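Local coordinates for protein angiotensin-converting enzyme (Anopheles gambiae, PDB 6S1Z) that probably cleaves peptides as a zinc-dependent metallopeptidase of the angiotensin-converting enzyme family, at residues E269-D274 / L407-E412. Numbering follows the deposited sequence.
Sequences EKKLLD and LKDYEE
Two surface loops of the helical peptidase fold meet where K271, in the loop leading to helix 277-281, packs against L407, D409 and Y410 of the loop between helices 398-402 and 414-429. K271 CA lies 6.5 Å from Y410 CA, L273 CA is nearest L407 CA, and the lysine gives the largest share, 97 Å², of a modest interface of 322 Å². Its aliphatic base meets the tyrosine ring at its edge rather than over a face: K271 CG lies near the ring plane, 3.3 Å from Y410 CD1. The chain begins with CG anti to the backbone N (chi1 -165°); a bend at chi2 (59°) then brings CE to 3.5 Å from D409 O, the side chain crossing that of D409 at about a right angle. A second bend, at chi4 (44°), directs K271 NZ to 3.6 Å from K408 O and 4.6 Å from D409 OD2, so any pull from the carboxylate is probably only a longer-range electrostatic one. K271 runs antiparallel alongside L407, at the border of a small apolar patch in which L273 CD1 packs 3.6 Å from L407 CD2, the two leucine side chains crossing at about a right angle. Around the pair, L407 and Y410 rest on helix 398-402 through P398, the Y410 hydroxyl hydrogen-bonds Q420 of helix 414-429, and K270 NZ forms a salt bridge with D413, just ahead of that helix, while its side chain touches Q415, V416 and N419.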
ATOM      1  N   GLU A 269     -12.083  25.148 -15.193  1.00 79.83           N
ATOM      2  CA  GLU A 269     -13.457  25.650 -15.199  1.00 74.33           C
ATOM      3  C   GLU A 269     -14.438  24.506 -15.472  1.00 69.23           C
ATOM      4  O   GLU A 269     -15.208  24.508 -16.432  1.00 79.15           O
ATOM      5  CB  GLU A 269     -13.606  26.766 -16.225  1.00 84.99           C
ATOM      6  CG  GLU A 269     -12.435  27.736 -16.259  1.00 61.44           C
ATOM      7  CD  GLU A 269     -11.979  28.157 -14.875  1.00 73.40           C
ATOM      8  OE1 GLU A 269     -12.835  28.270 -13.972  1.00 84.84           O
ATOM      9  OE2 GLU A 269     -10.762  28.364 -14.684  1.00 77.49           O
ATOM     10  N   LYS A 270     -14.397  23.514 -14.586  1.00 71.50           N
ATOM     11  CA  LYS A 270     -15.246  22.338 -14.691  1.00 77.90           C
ATOM     12  C   LYS A 270     -15.592  21.884 -13.279  1.00 96.63           C
ATOM     13  O   LYS A 270     -15.157  22.478 -12.290  1.00 65.86           O
ATOM     14  CB  LYS A 270     -14.551  21.228 -15.486  1.00 79.19           C
ATOM     15  CG  LYS A 270     -15.454  20.500 -16.471  1.00 65.47           C
ATOM     16  CD  LYS A 270     -15.842  21.388 -17.645  1.00 69.68           C
ATOM     17  CE  LYS A 270     -16.773  20.665 -18.606  1.00 73.05           C
ATOM     18  NZ  LYS A 270     -17.338  21.586 -19.631  1.00 62.87           N
ATOM     19  N   LYS A 271     -16.383  20.819 -13.188  1.00117.71           N
ATOM     20  CA  LYS A 271     -16.757  20.276 -11.892  1.00110.57           C
ATOM     21  C   LYS A 271     -15.646  19.382 -11.361  1.00101.84           C
ATOM     22  O   LYS A 271     -15.049  18.595 -12.103  1.00103.13           O
ATOM     23  CB  LYS A 271     -18.065  19.494 -11.994  1.00105.82           C
ATOM     24  CG  LYS A 271     -18.728  19.182 -10.655  1.00106.26           C
ATOM     25  CD  LYS A 271     -19.061  20.423  -9.852  1.00 98.55           C
ATOM     26  CE  LYS A 271     -20.177  20.133  -8.857  1.00117.58           C
ATOM     27  NZ  LYS A 271     -19.980  18.841  -8.139  1.00139.93           N
ATOM     28  N   LEU A 272     -15.368  19.516 -10.070  1.00101.15           N
ATOM     29  CA  LEU A 272     -14.307  18.765  -9.425  1.00 86.20           C
ATOM     30  C   LEU A 272     -14.815  17.390  -9.003  1.00 87.72           C
ATOM     31  O   LEU A 272     -15.956  17.005  -9.268  1.00106.04           O
ATOM     32  CB  LEU A 272     -13.783  19.534  -8.217  1.00 88.18           C
ATOM     33  CG  LEU A 272     -13.287  20.950  -8.507  1.00101.08           C
ATOM     34  CD1 LEU A 272     -13.108  21.725  -7.211  1.00101.10           C
ATOM     35  CD2 LEU A 272     -11.990  20.902  -9.301  1.00106.75           C
ATOM     36  N   LEU A 273     -13.947  16.634  -8.342  1.00 91.08           N
ATOM     37  CA  LEU A 273     -14.348  15.434  -7.619  1.00101.87           C
ATOM     38  C   LEU A 273     -13.615  15.413  -6.283  1.00102.38           C
ATOM     39  O   LEU A 273     -13.002  14.419  -5.893  1.00 99.92           O
ATOM     40  CB  LEU A 273     -14.081  14.173  -8.440  1.00 91.85           C
ATOM     41  CG  LEU A 273     -15.021  12.985  -8.197  1.00 85.55           C
ATOM     42  CD1 LEU A 273     -16.479  13.368  -8.419  1.00100.44           C
ATOM     43  CD2 LEU A 273     -14.654  11.807  -9.091  1.00 89.39           C
ATOM     44  N   ASP A 274     -13.659  16.546  -5.575  1.00103.33           N
ATOM     45  CA  ASP A 274     -12.996  16.638  -4.279  1.00 99.93           C
ATOM     46  C   ASP A 274     -13.765  15.868  -3.214  1.00102.06           C
ATOM     47  O   ASP A 274     -13.159  15.209  -2.363  1.00111.46           O
ATOM     48  CB  ASP A 274     -12.834  18.104  -3.870  1.00 95.04           C
ATOM     49  CG  ASP A 274     -14.162  18.796  -3.618  1.00 93.59           C
ATOM     50  OD1 ASP A 274     -14.893  18.377  -2.694  1.00 78.20           O
ATOM     51  OD2 ASP A 274     -14.472  19.770  -4.335  1.00102.16           O
ATOM     52  N   LEU A 407     -21.967  13.593  -4.312  1.00 99.26           N
ATOM     53  CA  LEU A 407     -21.832  14.149  -5.651  1.00105.01           C
ATOM     54  C   LEU A 407     -23.218  14.455  -6.197  1.00 97.48           C
ATOM     55  O   LEU A 407     -24.050  13.552  -6.332  1.00 73.31           O
ATOM     56  CB  LEU A 407     -21.093  13.177  -6.568  1.00 80.07           C
ATOM     57  CG  LEU A 407     -20.801  13.679  -7.979  1.00 79.35           C
ATOM     58  CD1 LEU A 407     -20.085  15.017  -7.965  1.00 70.73           C
ATOM     59  CD2 LEU A 407     -19.979  12.639  -8.699  1.00 92.39           C
ATOM     60  N   LYS A 408     -23.466  15.725  -6.503  1.00 91.81           N
ATOM     61  CA  LYS A 408     -24.734  16.152  -7.070  1.00112.18           C
ATOM     62  C   LYS A 408     -24.470  17.265  -8.075  1.00115.84           C
ATOM     63  O   LYS A 408     -23.416  17.906  -8.057  1.00118.70           O
ATOM     64  CB  LYS A 408     -25.714  16.606  -5.975  1.00126.09           C
ATOM     65  CG  LYS A 408     -26.537  15.464  -5.368  1.00110.69           C
ATOM     66  CD  LYS A 408     -27.310  15.896  -4.122  1.00120.70           C
ATOM     67  CE  LYS A 408     -28.366  14.863  -3.732  1.00121.91           C
ATOM     68  NZ  LYS A 408     -28.933  15.090  -2.369  1.00 84.38           N
ATOM     69  N   ASP A 409     -25.451  17.487  -8.954  1.00120.32           N
ATOM     70  CA  ASP A 409     -25.320  18.396 -10.090  1.00113.81           C
ATOM     71  C   ASP A 409     -23.928  18.305 -10.706  1.00118.63           C
ATOM     72  O   ASP A 409     -23.124  19.237 -10.598  1.00115.62           O
ATOM     73  CB  ASP A 409     -25.641  19.842  -9.686  1.00103.51           C
ATOM     74  CG  ASP A 409     -24.722  20.378  -8.604  1.00103.73           C
ATOM     75  OD1 ASP A 409     -24.854  19.954  -7.437  1.00 97.47           O
ATOM     76  OD2 ASP A 409     -23.862  21.225  -8.923  1.00101.80           O
ATOM     77  N   TYR A 410     -23.645  17.184 -11.365  1.00113.19           N
ATOM     78  CA  TYR A 410     -22.336  16.889 -11.950  1.00 96.91           C
ATOM     79  C   TYR A 410     -22.548  16.625 -13.437  1.00 89.72           C
ATOM     80  O   TYR A 410     -22.803  15.492 -13.851  1.00 82.93           O
ATOM     81  CB  TYR A 410     -21.693  15.697 -11.233  1.00108.50           C
ATOM     82  CG  TYR A 410     -20.342  15.268 -11.764  1.00106.25           C
ATOM     83  CD1 TYR A 410     -19.276  16.151 -11.808  1.00108.43           C
ATOM     84  CD2 TYR A 410     -20.126  13.969 -12.191  1.00108.75           C
ATOM     85  CE1 TYR A 410     -18.038  15.760 -12.280  1.00118.95           C
ATOM     86  CE2 TYR A 410     -18.894  13.571 -12.662  1.00110.29           C
ATOM     87  CZ  TYR A 410     -17.853  14.466 -12.702  1.00115.96           C
ATOM     88  OH  TYR A 410     -16.624  14.061 -13.171  1.00 86.86           O
ATOM     89  N   GLU A 411     -22.448  17.686 -14.240  1.00 98.88           N
ATOM     90  CA  GLU A 411     -22.649  17.595 -15.686  1.00107.73           C
ATOM     91  C   GLU A 411     -21.369  17.063 -16.325  1.00111.86           C
ATOM     92  O   GLU A 411     -20.523  17.805 -16.831  1.00100.25           O
ATOM     93  CB  GLU A 411     -23.050  18.949 -16.264  1.00 98.82           C
ATOM     94  CG  GLU A 411     -22.148  20.109 -15.868  1.00 84.90           C
ATOM     95  CD  GLU A 411     -22.513  21.396 -16.581  1.00 85.65           C
ATOM     96  OE1 GLU A 411     -21.823  21.751 -17.560  1.00 83.28           O
ATOM     97  OE2 GLU A 411     -23.496  22.045 -16.170  1.00 94.53           O
ATOM     98  N   GLU A 412     -21.233  15.738 -16.301  1.00107.58           N
ATOM     99  CA  GLU A 412     -20.052  15.086 -16.855  1.00101.01           C
ATOM    100  C   GLU A 412     -19.940  15.327 -18.357  1.00107.98           C
ATOM    101  O   GLU A 412     -20.555  14.615 -19.159  1.00 95.27           O
ATOM    102  CB  GLU A 412     -20.073  13.585 -16.542  1.00 95.52           C
ATOM    103  CG  GLU A 412     -21.380  12.864 -16.854  1.00108.05           C
ATOM    104  CD  GLU A 412     -21.379  11.431 -16.352  1.00102.07           C
ATOM    105  OE1 GLU A 412     -21.942  11.179 -15.265  1.00104.28           O
ATOM    106  OE2 GLU A 412     -20.800  10.560 -17.035  1.00 85.45           O
TER